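Local structure of glucosamine--fructose-6-phosphate aminotransferase [isomerizing] (Francisella tularensis subsp. tularensis, 3TBF) at residues 217-228 with 346-355. The protein probably makes glucosamine 6-phosphate from fructose 6-phosphate and glutamine, this fragment being the C-terminal domain, the isomerase part in relatives. Sequence-based numbering, arbitrary orientation. Where two conformers were deposited one is given.
Sequences IDQISEYFSDKE and LLSYHVAIIK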
loop_
_atom_site.group_PDB
_atom_site.type_symbol
_atom_site.label_atom_id
_atom_site.label_comp_id
_atom_site.label_asym_id
_atom_site.label_seq_id
_atom_site.Cartn_x
_atom_site.Cartn_y
_atom_site.Cartn_z
ATOM N N ILE A 217 -22.953 -17.456 -6.146
ATOM C CA ILE A 217 -21.589 -17.100 -6.547
ATOM C C ILE A 217 -21.048 -18.092 -7.563
ATOM O O ILE A 217 -20.349 -17.688 -8.514
ATOM C CB ILE A 217 -20.642 -16.936 -5.374
ATOM C CG1 ILE A 217 -21.049 -15.704 -4.560
ATOM C CG2 ILE A 217 -19.234 -16.795 -5.851
ATOM C CD1 ILE A 217 -20.597 -15.771 -3.135
ATOM N N ASP A 218 -21.433 -19.355 -7.427
ATOM C CA ASP A 218 -21.115 -20.343 -8.439
ATOM C C ASP A 218 -21.647 -19.930 -9.802
ATOM O O ASP A 218 -20.887 -19.871 -10.743
ATOM C CB ASP A 218 -21.656 -21.724 -8.060
ATOM C CG ASP A 218 -21.046 -22.831 -8.897
ATOM O OD1 ASP A 218 -20.271 -22.519 -9.811
ATOM O OD2 ASP A 218 -21.333 -24.016 -8.632
ATOM N N GLN A 219 -22.933 -19.607 -9.897
ATOM C CA GLN A 219 -23.532 -19.134 -11.146
ATOM C C GLN A 219 -22.800 -17.925 -11.749
ATOM O O GLN A 219 -22.508 -17.927 -12.915
ATOM C CB GLN A 219 -24.979 -18.723 -10.936
ATOM C CG GLN A 219 -25.960 -19.850 -10.635
ATOM C CD GLN A 219 -27.306 -19.309 -10.036
ATOM O OE1 GLN A 219 -27.662 -18.130 -10.243
ATOM N NE2 GLN A 219 -28.040 -20.170 -9.295
ATOM N N ILE A 220 -22.535 -16.903 -10.943
ATOM C CA ILE A 220 -21.797 -15.695 -11.340
ATOM C C ILE A 220 -20.383 -15.972 -11.898
ATOM O O ILE A 220 -19.924 -15.385 -12.876
ATOM C CB ILE A 220 -21.577 -14.821 -10.105
ATOM C CG1 ILE A 220 -22.850 -14.106 -9.690
ATOM C CG2 ILE A 220 -20.525 -13.785 -10.347
ATOM C CD1 ILE A 220 -22.580 -13.194 -8.470
ATOM N N SER A 221 -19.682 -16.872 -11.246
ATOM C CA SER A 221 -18.315 -17.149 -11.590
ATOM C C SER A 221 -18.081 -17.561 -13.065
ATOM O O SER A 221 -16.936 -17.445 -13.547
ATOM C CB SER A 221 -17.771 -18.220 -10.648
ATOM O OG SER A 221 -18.234 -19.494 -11.014
ATOM N N GLU A 222 -19.114 -18.037 -13.768
ATOM C CA GLU A 222 -18.970 -18.376 -15.202
ATOM C C GLU A 222 -18.526 -17.144 -16.010
ATOM O O GLU A 222 -17.747 -17.264 -16.950
ATOM C CB GLU A 222 -20.278 -18.916 -15.789
ATOM C CG GLU A 222 -20.642 -20.347 -15.307
ATOM C CD GLU A 222 -22.188 -20.637 -15.178
ATOM O OE1 GLU A 222 -23.037 -19.747 -15.452
ATOM O OE2 GLU A 222 -22.558 -21.783 -14.785
ATOM N N TYR A 223 -19.015 -15.968 -15.608
ATOM C CA TYR A 223 -18.595 -14.701 -16.184
ATOM C C TYR A 223 -17.050 -14.544 -16.255
ATOM O O TYR A 223 -16.561 -13.835 -17.121
ATOM C CB TYR A 223 -19.241 -13.521 -15.429
ATOM C CG TYR A 223 -18.879 -12.177 -15.994
ATOM C CD1 TYR A 223 -19.475 -11.702 -17.162
ATOM C CD2 TYR A 223 -17.915 -11.378 -15.376
ATOM C CE1 TYR A 223 -19.119 -10.460 -17.693
ATOM C CE2 TYR A 223 -17.556 -10.132 -15.911
ATOM C CZ TYR A 223 -18.154 -9.698 -17.068
ATOM O OH TYR A 223 -17.774 -8.482 -17.592
ATOM N N PHE A 224 -16.289 -15.232 -15.404
ATOM C CA PHE A 224 -14.858 -14.978 -15.306
ATOM C C PHE A 224 -14.037 -15.930 -16.173
ATOM O O PHE A 224 -12.797 -15.814 -16.224
ATOM C CB PHE A 224 -14.351 -15.035 -13.858
ATOM C CG PHE A 224 -14.780 -13.862 -12.993
ATOM C CD1 PHE A 224 -16.074 -13.763 -12.535
ATOM C CD2 PHE A 224 -13.862 -12.890 -12.599
ATOM C CE1 PHE A 224 -16.480 -12.735 -11.723
ATOM C CE2 PHE A 224 -14.245 -11.830 -11.785
ATOM C CZ PHE A 224 -15.567 -11.745 -11.346
ATOM N N SER A 225 -14.691 -16.847 -16.880
ATOM C CA SER A 225 -13.931 -17.915 -17.569
ATOM C C SER A 225 -12.967 -17.408 -18.636
ATOM O O SER A 225 -11.908 -17.988 -18.815
ATOM C CB SER A 225 -14.869 -18.952 -18.195
ATOM O OG SER A 225 -15.789 -18.317 -19.054
ATOM N N ASP A 226 -13.346 -16.341 -19.334
ATOM C CA ASP A 226 -12.494 -15.752 -20.363
ATOM C C ASP A 226 -11.783 -14.454 -19.941
ATOM O O ASP A 226 -11.203 -13.772 -20.796
ATOM C CB ASP A 226 -13.286 -15.508 -21.651
ATOM C CG ASP A 226 -14.363 -14.445 -21.492
ATOM O OD1 ASP A 226 -14.639 -13.996 -20.356
ATOM O OD2 ASP A 226 -14.950 -14.057 -22.530
ATOM N N LYS A 227 -11.796 -14.144 -18.644
ATOM C CA LYS A 227 -11.298 -12.876 -18.145
ATOM C C LYS A 227 -9.895 -13.013 -17.603
ATOM O O LYS A 227 -9.587 -14.010 -16.923
ATOM C CB LYS A 227 -12.214 -12.339 -17.055
ATOM C CG LYS A 227 -13.629 -12.059 -17.511
ATOM C CD LYS A 227 -13.682 -11.137 -18.761
ATOM C CE LYS A 227 -15.105 -10.717 -19.110
ATOM N NZ LYS A 227 -15.918 -11.886 -19.457
ATOM N N GLU A 228 -9.053 -12.011 -17.906
ATOM C CA GLU A 228 -7.667 -12.011 -17.404
ATOM C C GLU A 228 -7.374 -10.852 -16.439
ATOM O O GLU A 228 -6.284 -10.762 -15.891
ATOM C CB GLU A 228 -6.665 -12.034 -18.558
ATOM C CG GLU A 228 -6.862 -13.186 -19.563
ATOM C CD GLU A 228 -6.402 -14.565 -19.054
ATOM O OE1 GLU A 228 -5.567 -14.645 -18.104
ATOM O OE2 GLU A 228 -6.889 -15.577 -19.623
ATOM N N LEU A 346 -15.392 -17.305 -1.641
ATOM C CA LEU A 346 -16.187 -18.218 -2.457
ATOM C C LEU A 346 -16.032 -17.898 -3.945
ATOM O O LEU A 346 -15.961 -18.787 -4.792
ATOM C CB LEU A 346 -17.641 -18.167 -2.044
ATOM C CG LEU A 346 -18.025 -18.869 -0.725
ATOM C CD1 LEU A 346 -19.529 -18.720 -0.373
ATOM C CD2 LEU A 346 -17.723 -20.324 -0.762
ATOM N N LEU A 347 -15.908 -16.629 -4.250
ATOM C CA LEU A 347 -15.728 -16.202 -5.600
ATOM C C LEU A 347 -14.462 -16.768 -6.119
ATOM O O LEU A 347 -14.406 -17.261 -7.251
ATOM C CB LEU A 347 -15.671 -14.690 -5.679
ATOM C CG LEU A 347 -15.586 -14.112 -7.128
ATOM C CD1 LEU A 347 -16.731 -14.595 -8.045
ATOM C CD2 LEU A 347 -15.499 -12.587 -7.122
ATOM N N SER A 348 -13.419 -16.686 -5.319
ATOM C CA SER A 348 -12.136 -17.104 -5.810
ATOM C C SER A 348 -12.098 -18.609 -5.937
ATOM O O SER A 348 -11.461 -19.125 -6.846
ATOM C CB SER A 348 -10.969 -16.598 -4.933
ATOM O OG SER A 348 -10.859 -17.411 -3.766
ATOM N N TYR A 349 -12.792 -19.308 -5.049
ATOM C CA TYR A 349 -12.906 -20.754 -5.175
ATOM C C TYR A 349 -13.584 -21.153 -6.465
ATOM O O TYR A 349 -13.035 -21.908 -7.242
ATOM C CB TYR A 349 -13.647 -21.360 -3.990
ATOM C CG TYR A 349 -13.946 -22.830 -4.192
ATOM C CD1 TYR A 349 -12.971 -23.813 -3.959
ATOM C CD2 TYR A 349 -15.218 -23.246 -4.637
ATOM C CE1 TYR A 349 -13.254 -25.179 -4.149
ATOM C CE2 TYR A 349 -15.502 -24.599 -4.845
ATOM C CZ TYR A 349 -14.514 -25.563 -4.602
ATOM O OH TYR A 349 -14.819 -26.874 -4.824
ATOM N N HIS A 350 -14.770 -20.650 -6.714
ATOM C CA HIS A 350 -15.458 -21.037 -7.933
ATOM C C HIS A 350 -14.790 -20.608 -9.246
ATOM O O HIS A 350 -14.861 -21.343 -10.229
ATOM C CB HIS A 350 -16.865 -20.523 -7.905
ATOM C CG HIS A 350 -17.704 -21.212 -6.890
ATOM N ND1 HIS A 350 -17.984 -22.560 -6.948
ATOM C CD2 HIS A 350 -18.308 -20.749 -5.775
ATOM C CE1 HIS A 350 -18.756 -22.891 -5.926
ATOM N NE2 HIS A 350 -18.972 -21.806 -5.203
ATOM N N VAL A 351 -14.122 -19.444 -9.271
ATOM C CA VAL A 351 -13.492 -19.001 -10.487
ATOM C C VAL A 351 -12.299 -19.897 -10.748
ATOM O O VAL A 351 -11.997 -20.218 -11.897
ATOM C CB VAL A 351 -13.128 -17.549 -10.391
ATOM C CG1 VAL A 351 -12.182 -17.113 -11.525
ATOM C CG2 VAL A 351 -14.407 -16.761 -10.352
ATOM N N ALA A 352 -11.680 -20.376 -9.673
ATOM C CA ALA A 352 -10.571 -21.325 -9.793
ATOM C C ALA A 352 -11.037 -22.611 -10.417
ATOM O O ALA A 352 -10.361 -23.155 -11.293
ATOM C CB ALA A 352 -9.940 -21.609 -8.447
ATOM N N ILE A 353 -12.192 -23.092 -10.001
ATOM C CA ILE A 353 -12.732 -24.308 -10.609
ATOM C C ILE A 353 -13.036 -24.109 -12.105
ATOM O O ILE A 353 -12.604 -24.898 -12.942
ATOM C CB ILE A 353 -13.982 -24.804 -9.914
ATOM C CG1 ILE A 353 -13.670 -25.119 -8.448
ATOM C CG2 ILE A 353 -14.533 -26.062 -10.623
ATOM C CD1 ILE A 353 -12.659 -26.149 -8.257
ATOM N N ILE A 354 -13.747 -23.036 -12.431
ATOM C CA ILE A 354 -13.954 -22.636 -13.831
ATOM C C ILE A 354 -12.662 -22.606 -14.651
ATOM O O ILE A 354 -12.629 -23.079 -15.753
ATOM C CB ILE A 354 -14.578 -21.240 -13.934
ATOM C CG1 ILE A 354 -16.041 -21.253 -13.461
ATOM C CG2 ILE A 354 -14.504 -20.736 -15.355
ATOM C CD1 ILE A 354 -17.008 -21.830 -14.440
ATOM N N LYS A 355 -11.596 -22.054 -14.110
ATOM C CA LYS A 355 -10.315 -22.013 -14.834
ATOM C C LYS A 355 -9.570 -23.346 -14.754
ATOM O O LYS A 355 -8.573 -23.519 -15.425
ATOM C CB LYS A 355 -9.401 -20.918 -14.275
ATOM C CG LYS A 355 -9.938 -19.460 -14.397
ATOM C CD LYS A 355 -9.342 -18.765 -15.586
ATOM C CE LYS A 355 -9.850 -17.351 -15.737
ATOM N NZ LYS A 355 -9.476 -16.766 -17.063
#
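Asp218 swings its carboxylate carbon anti to the backbone N (chi1 -165°), and His350 turns its CG anti to the carbonyl carbon, which slides the imidazole under the aspartate. Carboxylate and ring lie stacked, their planes 11° apart: Asp218 CB makes a CH-pi contact 3.8 Å from the His350 centroid, and CG sits 3.6 Å from His350 ND1. Tyr349 CD2 covers the opposite face of the imidazole, while His350 NE2 hydrogen-bonds OD1 of Asp214, a turn before Asp218, so the ring is gripped at both faces and one nitrogen. Ser221 fits a small side chain where the helices come close, its CB 3.7 Å from Val351 CG2; its hydroxyl is bonded back to the Asp218 carbonyl. On the side facing the sheet, Ile217 lays CG2 against Leu347 CA at 3.6 Å; both Val351 methyls meet Phe224 CB, and CG2 also reaches the ring atoms CG and CD1. Ile354 CG2 presses on Ser225 CB, a tight 3.4 Å. Beyond it Lys355 reaches into the turn of residues 224-227: NZ donates to Lys227 O at 2.8 Å and, from above the carbonyl plane, to Ser225 O at 3.2 Å. The axes of 217-221 and 346-355 cross at -46°. Ile217 also touches Leu326, and Leu347 touches Val280, so the pair packs on one parallel sheet, with helix 214-221 leading into strand 229-234, its first in chain order, and helix 335-355 following its last strand, as in the three-layer alpha/beta/alpha fold of SIS domains.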